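Local coordinates for transcriptional regulator, IclR family (Alicyclobacillus acidocaldarius subsp. acidocaldarius, PDB 5TJJ), which probably acts as a DNA-binding transcription factor of the IclR family, pairing a helix-turn-helix domain with a GAF-like C-terminal domain, at residues M103-K109 with L220-T226; R54-V58 with G70-L76; Y170-I175 with H197-P202; R148-Y153 with L184-R189. One frame throughout, in Å; residues are numbered along the deposited sequence.

Interaction 1: residues M103-K109 with L220-T226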
# COMPACT_ATOMS: atom_id res chain seq x y z
N MSE A 103 -9.78 22.73 -17.87
CA MSE A 103 -9.40 21.89 -19.02
C MSE A 103 -9.79 20.47 -18.75
O MSE A 103 -10.00 20.08 -17.59
CB MSE A 103 -7.89 21.92 -19.25
CG MSE A 103 -7.47 23.34 -19.64
SE MSE A 103 -5.52 23.48 -19.94
CE MSE A 103 -5.35 25.42 -20.29
N THR A 104 -9.89 19.68 -19.81
CA THR A 104 -10.17 18.26 -19.64
C THR A 104 -8.84 17.60 -19.28
O THR A 104 -7.86 17.82 -19.92
CB THR A 104 -10.83 17.65 -20.88
OG1 THR A 104 -12.16 18.18 -20.98
CG2 THR A 104 -10.89 16.13 -20.80
N ALA A 105 -8.84 16.82 -18.23
CA ALA A 105 -7.64 16.17 -17.75
C ALA A 105 -7.72 14.68 -18.02
O ALA A 105 -8.79 14.08 -17.96
CB ALA A 105 -7.46 16.46 -16.26
N VAL A 106 -6.58 14.07 -18.33
CA VAL A 106 -6.55 12.73 -18.85
C VAL A 106 -5.38 11.95 -18.27
O VAL A 106 -4.26 12.47 -18.11
CB VAL A 106 -6.48 12.80 -20.38
CG1 VAL A 106 -6.15 11.44 -20.98
CG2 VAL A 106 -7.81 13.28 -20.94
N LEU A 107 -5.65 10.68 -17.96
CA LEU A 107 -4.63 9.79 -17.41
C LEU A 107 -4.21 8.77 -18.49
O LEU A 107 -5.02 7.95 -18.92
CB LEU A 107 -5.19 9.09 -16.16
CG LEU A 107 -4.29 8.09 -15.46
CD1 LEU A 107 -3.00 8.76 -15.00
CD2 LEU A 107 -5.04 7.47 -14.29
N VAL A 108 -2.94 8.83 -18.90
CA VAL A 108 -2.40 8.01 -20.00
C VAL A 108 -1.45 6.93 -19.49
O VAL A 108 -0.58 7.19 -18.66
CB VAL A 108 -1.64 8.89 -20.99
CG1 VAL A 108 -1.38 8.13 -22.27
CG2 VAL A 108 -2.41 10.18 -21.25
N LYS A 109 -1.57 5.72 -20.01
CA LYS A 109 -0.75 4.60 -19.54
C LYS A 109 -0.01 3.97 -20.68
O LYS A 109 -0.56 3.79 -21.76
CB LYS A 109 -1.65 3.56 -18.91
CG LYS A 109 -1.00 2.22 -18.71
CD LYS A 109 -1.82 1.41 -17.75
CE LYS A 109 -1.25 0.02 -17.62
NZ LYS A 109 -1.89 -0.59 -16.43
N LEU A 220 3.01 6.24 -16.47
CA LEU A 220 1.79 7.01 -16.48
C LEU A 220 2.12 8.44 -16.83
O LEU A 220 3.17 8.95 -16.41
CB LEU A 220 1.14 6.95 -15.10
CG LEU A 220 0.44 5.66 -14.68
CD1 LEU A 220 -0.10 5.83 -13.25
CD2 LEU A 220 -0.67 5.31 -15.67
N VAL A 221 1.21 9.09 -17.55
CA VAL A 221 1.33 10.51 -17.85
C VAL A 221 0.01 11.18 -17.53
O VAL A 221 -1.02 10.60 -17.76
CB VAL A 221 1.74 10.73 -19.30
CG1 VAL A 221 1.58 12.20 -19.72
CG2 VAL A 221 3.19 10.26 -19.52
N LEU A 222 0.07 12.38 -16.95
CA LEU A 222 -1.09 13.20 -16.72
C LEU A 222 -1.06 14.28 -17.76
O LEU A 222 -0.05 14.94 -17.92
CB LEU A 222 -1.07 13.88 -15.34
CG LEU A 222 -0.79 13.07 -14.10
CD1 LEU A 222 -1.02 13.94 -12.88
CD2 LEU A 222 -1.72 11.87 -14.03
N SER A 223 -2.20 14.50 -18.40
CA SER A 223 -2.30 15.45 -19.50
C SER A 223 -3.58 16.29 -19.45
O SER A 223 -4.58 15.86 -18.92
CB SER A 223 -2.24 14.68 -20.79
OG SER A 223 -2.21 15.58 -21.87
N CYS A 224 -3.52 17.50 -20.01
CA CYS A 224 -4.66 18.42 -20.08
C CYS A 224 -4.91 18.75 -21.54
O CYS A 224 -3.98 19.12 -22.27
CB CYS A 224 -4.36 19.74 -19.36
SG CYS A 224 -4.89 19.74 -17.66
N LEU A 225 -6.16 18.64 -21.97
CA LEU A 225 -6.56 19.04 -23.32
C LEU A 225 -7.35 20.34 -23.26
O LEU A 225 -8.18 20.52 -22.37
CB LEU A 225 -7.39 17.95 -24.00
CG LEU A 225 -6.73 16.56 -24.05
CD1 LEU A 225 -7.62 15.58 -24.80
CD2 LEU A 225 -5.35 16.60 -24.68
N THR A 226 -7.06 21.23 -24.19
CA THR A 226 -7.86 22.42 -24.43
C THR A 226 -7.83 22.79 -25.91
O THR A 226 -7.05 22.23 -26.69
CB THR A 226 -7.41 23.60 -23.53
OG1 THR A 226 -8.34 24.68 -23.67
CG2 THR A 226 -6.00 24.12 -23.84
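Selenomethionine M103, L220 and L225 give up most surface where M103-K109 pairs with L220-T226, and they illustrate how an antiparallel ladder is closed by side chains at its two ends. M103 sets its CG beside the backbone N and runs extended from there (chi1 -64°), so that it crosses T226 at a slant; SE rests 4.0 Å from C224 CB, and CE ends 3.8 Å from T226 CG2. L225 is held chiefly by its backbone. Its N donates to T104 O at 2.8 Å, while its own O takes a longer bond of 3.2 Å from T104 N. The same doubled bonding recurs at V106 with S223 and at V108 with V221. At the far end L220 turns its CD2 back over the partner strand, 3.5 Å from V108 O and 3.8 Å from K109 CB. Between the ends, L107 CD1 meets L222 CD2 at 3.5 Å. Polar side chains find partners beyond the pair: T104 OG1 bonds I131 O, and S223 OG bonds V207 O. The two strands occupy the middle of a six-stranded antiparallel sheet, flanked by strands 115-122 and 204-212. Helix 86-101 packs on the face carrying L107 and C224, and helix 144-151 on the face carrying V108 and V221.

Interaction 2: residues R54-V58 with G70-L76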
# COMPACT_ATOMS: atom_id res chain seq x y z
N ARG A 54 6.35 0.74 19.25
CA ARG A 54 5.39 0.24 20.22
C ARG A 54 4.09 -0.17 19.48
O ARG A 54 3.47 -1.18 19.82
CB ARG A 54 5.18 1.28 21.34
CG ARG A 54 4.53 0.77 22.61
CD ARG A 54 3.02 1.04 22.62
NE ARG A 54 2.30 0.56 23.82
CZ ARG A 54 1.96 -0.71 24.07
NH1 ARG A 54 2.30 -1.69 23.22
NH2 ARG A 54 1.30 -1.00 25.20
N GLU A 55 3.73 0.57 18.44
CA GLU A 55 2.55 0.28 17.63
C GLU A 55 2.84 -0.67 16.46
O GLU A 55 1.93 -0.95 15.68
CB GLU A 55 1.93 1.58 17.10
CG GLU A 55 1.66 2.69 18.14
CD GLU A 55 0.32 2.56 18.90
OE1 GLU A 55 -0.42 1.54 18.73
OE2 GLU A 55 0.00 3.51 19.68
N ASP A 56 4.09 -1.16 16.34
CA ASP A 56 4.53 -2.10 15.28
C ASP A 56 4.57 -1.46 13.85
O ASP A 56 4.54 -2.17 12.83
CB ASP A 56 3.71 -3.40 15.31
CG ASP A 56 3.85 -4.20 16.66
OD1 ASP A 56 4.88 -4.89 16.80
OD2 ASP A 56 2.95 -4.17 17.57
N PHE A 57 4.64 -0.12 13.78
CA PHE A 57 4.84 0.60 12.53
C PHE A 57 6.34 0.67 12.14
O PHE A 57 6.68 0.91 10.98
CB PHE A 57 4.30 2.03 12.63
CG PHE A 57 2.79 2.15 12.54
CD1 PHE A 57 1.93 1.11 12.86
CD2 PHE A 57 2.22 3.38 12.22
CE1 PHE A 57 0.54 1.28 12.81
CE2 PHE A 57 0.84 3.56 12.17
CZ PHE A 57 -0.01 2.51 12.46
N VAL A 58 7.21 0.47 13.13
CA VAL A 58 8.67 0.36 12.95
C VAL A 58 9.14 -0.88 13.69
O VAL A 58 8.52 -1.28 14.67
CB VAL A 58 9.37 1.65 13.49
CG1 VAL A 58 10.84 1.41 13.83
CG2 VAL A 58 9.22 2.79 12.48
N GLY A 70 8.07 -1.43 10.00
CA GLY A 70 7.41 -2.49 10.77
C GLY A 70 6.27 -3.17 10.03
O GLY A 70 5.76 -2.62 9.04
N PRO A 71 5.81 -4.33 10.52
CA PRO A 71 4.84 -5.14 9.79
C PRO A 71 3.39 -4.64 9.74
O PRO A 71 2.64 -5.09 8.88
CB PRO A 71 4.92 -6.50 10.49
CG PRO A 71 5.35 -6.19 11.90
CD PRO A 71 6.19 -4.94 11.81
N TYR A 72 2.99 -3.74 10.62
CA TYR A 72 1.62 -3.22 10.61
C TYR A 72 1.34 -2.42 9.34
O TYR A 72 0.19 -2.36 8.87
CB TYR A 72 1.32 -2.35 11.86
CG TYR A 72 -0.07 -2.52 12.37
CD1 TYR A 72 -1.17 -2.10 11.62
CD2 TYR A 72 -0.31 -3.13 13.60
CE1 TYR A 72 -2.47 -2.28 12.07
CE2 TYR A 72 -1.60 -3.31 14.07
CZ TYR A 72 -2.68 -2.88 13.31
OH TYR A 72 -3.96 -3.07 13.76
N LEU A 73 2.37 -1.84 8.74
CA LEU A 73 2.19 -1.10 7.48
C LEU A 73 1.73 -1.99 6.30
O LEU A 73 1.14 -1.51 5.34
CB LEU A 73 3.49 -0.35 7.14
CG LEU A 73 3.97 0.61 8.25
CD1 LEU A 73 5.35 1.16 7.94
CD2 LEU A 73 2.96 1.71 8.49
N ILE A 74 1.96 -3.29 6.38
CA ILE A 74 1.57 -4.17 5.28
C ILE A 74 0.03 -4.30 5.13
O ILE A 74 -0.50 -4.14 4.02
CB ILE A 74 2.29 -5.53 5.35
CG1 ILE A 74 3.80 -5.32 5.23
CG2 ILE A 74 1.83 -6.47 4.24
CD1 ILE A 74 4.65 -6.47 5.77
N PRO A 75 -0.69 -4.60 6.23
CA PRO A 75 -2.14 -4.66 6.10
C PRO A 75 -2.78 -3.30 5.97
O PRO A 75 -3.78 -3.21 5.32
CB PRO A 75 -2.60 -5.41 7.37
CG PRO A 75 -1.49 -5.19 8.34
CD PRO A 75 -0.25 -5.19 7.52
N LEU A 76 -2.21 -2.26 6.52
CA LEU A 76 -2.67 -0.89 6.21
C LEU A 76 -2.64 -0.55 4.75
O LEU A 76 -3.59 0.02 4.24
CB LEU A 76 -1.82 0.16 6.92
CG LEU A 76 -1.97 0.23 8.43
CD1 LEU A 76 -1.23 1.46 8.90
CD2 LEU A 76 -3.43 0.29 8.84
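G70 opens the second segment by donating its N to F57 O at 2.9 Å; a side chain on this glycine would collide with the D56-F57 backbone. P71 follows with CD 3.4 Å from D56 O. That oxygen is engaged by Y72, whose N reaches it at 3.1 Å. Y72 also lays its CB 3.7 Å from F57 CD1, and the two rings meet obliquely, planes 48° apart, while D56 CB approaches the tyrosine ring at its edge. L73 places CD2 over one face of the F57 ring and CD1 3.3 Å from F57 O. A turn further on, L76 CD1 comes within 3.9 Å of F57 CZ. Cutting F57 back to an alanine is likely to open a gap among Y72 CB, L73 CD2 and L76 CD1, which all rest on its ring. The contact joins the Schellman end of helix 42-54 to the start of helix 73-83, across the base of the hairpin 58-69, the wing of a winged helix-turn-helix. Between the two segments the chemistry, two backbone bonds beside an apolar aromatic wedge, is consistent with a junction set by main-chain geometry and apolar burial, while R54, E55 and the Y72 hydroxyl turn to D113, K19 and Q138 of the second subunit.

Interaction 3: residues Y170-I175 with H197-P202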
# COMPACT_ATOMS: atom_id res chain seq x y z
N TYR A 170 0.10 13.12 -38.60
CA TYR A 170 -1.37 13.21 -38.48
C TYR A 170 -1.95 14.53 -39.00
O TYR A 170 -3.04 14.55 -39.56
CB TYR A 170 -1.84 12.99 -37.05
CG TYR A 170 -1.59 11.59 -36.58
CD1 TYR A 170 -2.48 10.56 -36.88
CD2 TYR A 170 -0.45 11.28 -35.81
CE1 TYR A 170 -2.25 9.26 -36.44
CE2 TYR A 170 -0.20 10.00 -35.36
CZ TYR A 170 -1.10 8.99 -35.67
OH TYR A 170 -0.83 7.72 -35.22
N THR A 171 -1.22 15.62 -38.80
CA THR A 171 -1.70 16.94 -39.22
C THR A 171 -0.54 17.71 -39.84
O THR A 171 0.57 17.20 -39.87
CB THR A 171 -2.24 17.75 -38.02
OG1 THR A 171 -1.13 18.18 -37.21
CG2 THR A 171 -3.21 16.93 -37.15
N PRO A 172 -0.79 18.94 -40.35
CA PRO A 172 0.32 19.82 -40.78
C PRO A 172 1.27 20.31 -39.68
O PRO A 172 2.36 20.82 -40.01
CB PRO A 172 -0.40 21.01 -41.41
CG PRO A 172 -1.70 20.46 -41.87
CD PRO A 172 -2.09 19.46 -40.83
N ASN A 173 0.86 20.20 -38.41
CA ASN A 173 1.69 20.60 -37.26
C ASN A 173 2.40 19.44 -36.60
O ASN A 173 3.12 19.67 -35.64
CB ASN A 173 0.85 21.28 -36.18
CG ASN A 173 -0.00 22.41 -36.71
OD1 ASN A 173 0.24 22.93 -37.79
ND2 ASN A 173 -1.01 22.81 -35.93
N SER A 174 2.16 18.22 -37.06
CA SER A 174 2.93 17.06 -36.59
C SER A 174 4.43 17.27 -36.79
O SER A 174 4.87 17.85 -37.78
CB SER A 174 2.51 15.77 -37.30
OG SER A 174 1.38 15.20 -36.69
N ILE A 175 5.19 16.79 -35.82
CA ILE A 175 6.62 16.86 -35.86
C ILE A 175 7.03 15.55 -36.49
O ILE A 175 6.78 14.48 -35.94
CB ILE A 175 7.27 16.99 -34.46
CG1 ILE A 175 6.54 18.02 -33.57
CG2 ILE A 175 8.74 17.35 -34.62
CD1 ILE A 175 6.30 19.38 -34.20
N HIS A 197 0.61 21.52 -29.97
CA HIS A 197 -0.46 22.35 -30.55
C HIS A 197 -0.90 21.74 -31.87
O HIS A 197 -0.29 21.95 -32.92
CB HIS A 197 0.01 23.80 -30.78
CG HIS A 197 0.38 24.53 -29.52
ND1 HIS A 197 -0.51 24.76 -28.50
CD2 HIS A 197 1.55 25.09 -29.14
CE1 HIS A 197 0.10 25.43 -27.54
NE2 HIS A 197 1.35 25.65 -27.90
N GLY A 198 -1.98 20.99 -31.82
CA GLY A 198 -2.55 20.41 -33.00
C GLY A 198 -1.72 19.33 -33.64
O GLY A 198 -1.75 19.19 -34.85
N GLU A 199 -1.01 18.54 -32.84
CA GLU A 199 -0.14 17.48 -33.37
C GLU A 199 -0.90 16.20 -33.67
O GLU A 199 -0.58 15.53 -34.64
CB GLU A 199 1.06 17.23 -32.47
CG GLU A 199 2.08 18.36 -32.55
CD GLU A 199 3.25 18.21 -31.57
OE1 GLU A 199 3.81 17.09 -31.44
OE2 GLU A 199 3.63 19.23 -30.93
N LEU A 200 -1.92 15.88 -32.89
CA LEU A 200 -2.86 14.80 -33.27
C LEU A 200 -4.20 15.28 -33.81
O LEU A 200 -4.73 14.68 -34.73
CB LEU A 200 -3.15 13.86 -32.11
CG LEU A 200 -2.02 12.96 -31.66
CD1 LEU A 200 -2.56 12.08 -30.54
CD2 LEU A 200 -1.43 12.12 -32.79
N TRP A 201 -4.77 16.33 -33.22
CA TRP A 201 -6.10 16.80 -33.60
C TRP A 201 -6.04 18.27 -33.96
O TRP A 201 -5.60 19.07 -33.15
CB TRP A 201 -7.06 16.63 -32.44
CG TRP A 201 -7.28 15.23 -32.04
CD1 TRP A 201 -7.90 14.28 -32.77
CD2 TRP A 201 -6.91 14.62 -30.81
NE1 TRP A 201 -7.93 13.11 -32.08
CE2 TRP A 201 -7.34 13.29 -30.86
CE3 TRP A 201 -6.25 15.07 -29.66
CZ2 TRP A 201 -7.15 12.39 -29.81
CZ3 TRP A 201 -6.05 14.18 -28.60
CH2 TRP A 201 -6.51 12.85 -28.69
N PRO A 202 -6.49 18.64 -35.17
CA PRO A 202 -6.51 20.07 -35.45
C PRO A 202 -7.35 20.80 -34.40
O PRO A 202 -8.38 20.28 -33.99
CB PRO A 202 -7.15 20.16 -36.82
CG PRO A 202 -7.14 18.79 -37.37
CD PRO A 202 -7.15 17.86 -36.21
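T171 and S174 make the tight half of this contact, gripping the backbone of the facing loop with their hydroxyls. T171 OG1 stands between its own backbone N and carbonyl carbon (chi1 73°), a rotation that lets it donate to G198 O at 2.6 Å, in the carbonyl plane, while accepting from N173 N at 3.1 Å. S174 OG donates to a lone pair of E199 O at 2.9 Å. A valine in place of T171 would probably leave G198 O without its donor and N173 N without its acceptor, freeing the turn to shift. Buried beside these grips, E199 passes its CG by N173 O and has I175 CG1 3.6 Å from its OE1, which forms a salt bridge with R148 NH1. The solvent side is looser. Exposed Y170 lies alongside L200, pointing the same way, with CD2 of each 3.3 Å apart. N173, also exposed, reaches H197 O through ND2 at 3.2 Å, the acceptor lying 22° out of its amide plane, and P202 CD merely grazes T171 CG2 at 4.2 Å. T171 OG1 accepting from the backbone N two residues on makes an ST turn, laid over the type I beta turn T171-S174, which fastens one surface loop of the GAF-like domain to another.

Interaction 4: residues R148-Y153 with L184-R189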
# COMPACT_ATOMS: atom_id res chain seq x y z
N ARG A 148 5.75 12.28 -25.98
CA ARG A 148 7.05 12.81 -25.58
C ARG A 148 7.38 12.67 -24.08
O ARG A 148 8.56 12.59 -23.71
CB ARG A 148 7.12 14.29 -25.94
CG ARG A 148 7.18 14.56 -27.42
CD ARG A 148 7.76 15.93 -27.71
NE ARG A 148 6.75 16.97 -27.65
CZ ARG A 148 5.82 17.17 -28.58
NH1 ARG A 148 5.78 16.42 -29.69
NH2 ARG A 148 4.96 18.15 -28.41
N CYS A 149 6.36 12.68 -23.21
CA CYS A 149 6.63 12.47 -21.80
C CYS A 149 7.03 11.05 -21.47
O CYS A 149 7.77 10.87 -20.52
CB CYS A 149 5.46 12.85 -20.91
SG CYS A 149 5.22 14.61 -20.77
N PHE A 150 6.54 10.05 -22.21
CA PHE A 150 7.00 8.66 -22.03
C PHE A 150 8.40 8.52 -22.64
O PHE A 150 9.34 8.12 -21.94
CB PHE A 150 6.05 7.65 -22.68
CG PHE A 150 4.69 7.52 -22.02
CD1 PHE A 150 4.54 6.83 -20.84
CD2 PHE A 150 3.55 8.04 -22.63
CE1 PHE A 150 3.28 6.68 -20.25
CE2 PHE A 150 2.29 7.89 -22.05
CZ PHE A 150 2.15 7.21 -20.85
N LEU A 151 8.54 8.90 -23.90
CA LEU A 151 9.78 8.68 -24.65
C LEU A 151 11.01 9.39 -24.12
O LEU A 151 12.08 8.82 -24.08
CB LEU A 151 9.62 9.10 -26.10
CG LEU A 151 9.21 8.04 -27.11
CD1 LEU A 151 9.29 8.67 -28.49
CD2 LEU A 151 10.14 6.84 -27.05
N ALA A 152 10.86 10.64 -23.70
CA ALA A 152 11.99 11.42 -23.25
C ALA A 152 12.77 10.75 -22.11
O ALA A 152 13.98 11.04 -21.90
CB ALA A 152 11.51 12.80 -22.83
N TYR A 153 12.08 9.89 -21.36
CA TYR A 153 12.69 9.20 -20.22
C TYR A 153 13.10 7.75 -20.48
O TYR A 153 13.55 7.09 -19.57
CB TYR A 153 11.78 9.33 -19.01
CG TYR A 153 11.60 10.76 -18.58
CD1 TYR A 153 12.56 11.40 -17.82
CD2 TYR A 153 10.47 11.50 -18.97
CE1 TYR A 153 12.40 12.73 -17.45
CE2 TYR A 153 10.31 12.84 -18.63
CZ TYR A 153 11.28 13.44 -17.85
OH TYR A 153 11.14 14.74 -17.46
N LEU A 184 13.08 18.34 -29.05
CA LEU A 184 11.88 18.30 -28.22
C LEU A 184 11.93 17.24 -27.09
O LEU A 184 11.47 17.52 -25.98
CB LEU A 184 10.62 18.10 -29.08
CG LEU A 184 10.24 19.32 -29.92
CD1 LEU A 184 8.97 19.04 -30.69
CD2 LEU A 184 10.07 20.55 -29.04
N LEU A 185 12.51 16.07 -27.36
CA LEU A 185 12.67 15.09 -26.28
C LEU A 185 13.69 15.57 -25.25
O LEU A 185 13.45 15.47 -24.04
CB LEU A 185 13.06 13.72 -26.81
CG LEU A 185 11.99 12.98 -27.63
CD1 LEU A 185 12.62 11.82 -28.39
CD2 LEU A 185 10.86 12.51 -26.74
N GLN A 186 14.81 16.11 -25.72
CA GLN A 186 15.81 16.66 -24.80
C GLN A 186 15.19 17.70 -23.89
O GLN A 186 15.39 17.62 -22.67
CB GLN A 186 17.04 17.22 -25.54
CG GLN A 186 18.12 16.18 -25.74
CD GLN A 186 19.04 16.41 -26.94
OE1 GLN A 186 18.91 17.38 -27.69
NE2 GLN A 186 19.97 15.49 -27.14
N GLU A 187 14.42 18.63 -24.45
CA GLU A 187 13.89 19.72 -23.64
C GLU A 187 12.82 19.22 -22.67
O GLU A 187 12.76 19.71 -21.54
CB GLU A 187 13.45 20.97 -24.45
CG GLU A 187 11.99 21.04 -24.86
CD GLU A 187 11.56 22.40 -25.44
OE1 GLU A 187 12.30 23.39 -25.28
OE2 GLU A 187 10.46 22.48 -26.06
N VAL A 188 12.01 18.23 -23.08
CA VAL A 188 11.08 17.60 -22.15
C VAL A 188 11.84 16.98 -20.97
O VAL A 188 11.41 17.10 -19.84
CB VAL A 188 10.19 16.54 -22.83
CG1 VAL A 188 9.41 15.71 -21.81
CG2 VAL A 188 9.20 17.16 -23.78
N ARG A 189 12.94 16.30 -21.23
CA ARG A 189 13.76 15.77 -20.16
C ARG A 189 14.40 16.89 -19.29
O ARG A 189 14.43 16.78 -18.08
CB ARG A 189 14.82 14.83 -20.75
CG ARG A 189 15.58 14.00 -19.73
CD ARG A 189 16.40 12.90 -20.40
NE ARG A 189 17.16 13.35 -21.58
CZ ARG A 189 18.48 13.60 -21.65
NH1 ARG A 189 19.28 13.42 -20.59
NH2 ARG A 189 19.01 14.02 -22.80
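Helix-helix packing within the GAF-like C-terminal domain brings V188 of helix 178-191 against A152, and shows how a small residue allows close approach. The A152 and L185 CA atoms lie only 4.8 Å apart. A152 CB touches L185 O at 3.5 Å and V188 CG1 at 3.7 Å. Because that CG1 is anti to the valine N (chi1 169°), it rests on A152 CB and near R148 O, while CG2 turns to R148 CB. On the other flank L185 sends CD2 to L151 CB, 3.7 Å off, and against the backbone N of A152. These apolar branches form the buried middle of the interface, which bears no clear hydrogen bond across it.

The two arginines edge this middle in different ways. R148 bends at its third torsion (chi3 -86°), lays CD 3.8 Å from L184 CB and turns its guanidinium so that L184 CD1 lies over one face, toward its rim and 4.1 Å above the plane. Its NH2 bonds V195 O, tying helix 144-151 to strand 194-197, and NH1 keeps the salt bridge to E199. R189 is solvent-exposed. Its CG passes 4.1 Å from Y153 CE1, and its guanidinium stands almost perpendicular to that ring, 88° between the planes; Y153 and F212 pack edge-to-face. Against the carbonyl of the small alanine, R189 brings an aliphatic carbon, CD, to 3.4 Å from A152 O.

In the fold
Interactions 1 and 4 are buried and touch: F150 and C149 of helix 144-151 press on V221 of the sheet, while the same helix also receives helix 178-191. The first is carried by paired backbone bonds, the second by apolar branches with no clear bond between its segments. Interaction 3, at the surface, relies on side-chain hydroxyls and an amide reaching backbone oxygens, and is linked to interaction 4 by the salt bridge E199-R148 and by I175 packing on L184. Interaction 2 stands apart, its centre about 35 Å from that of interaction 1; though buried, it joins the helix-turn-helix domain, which probably binds DNA, to helix 73-83 and abuts the second subunit, which touches none of the other three.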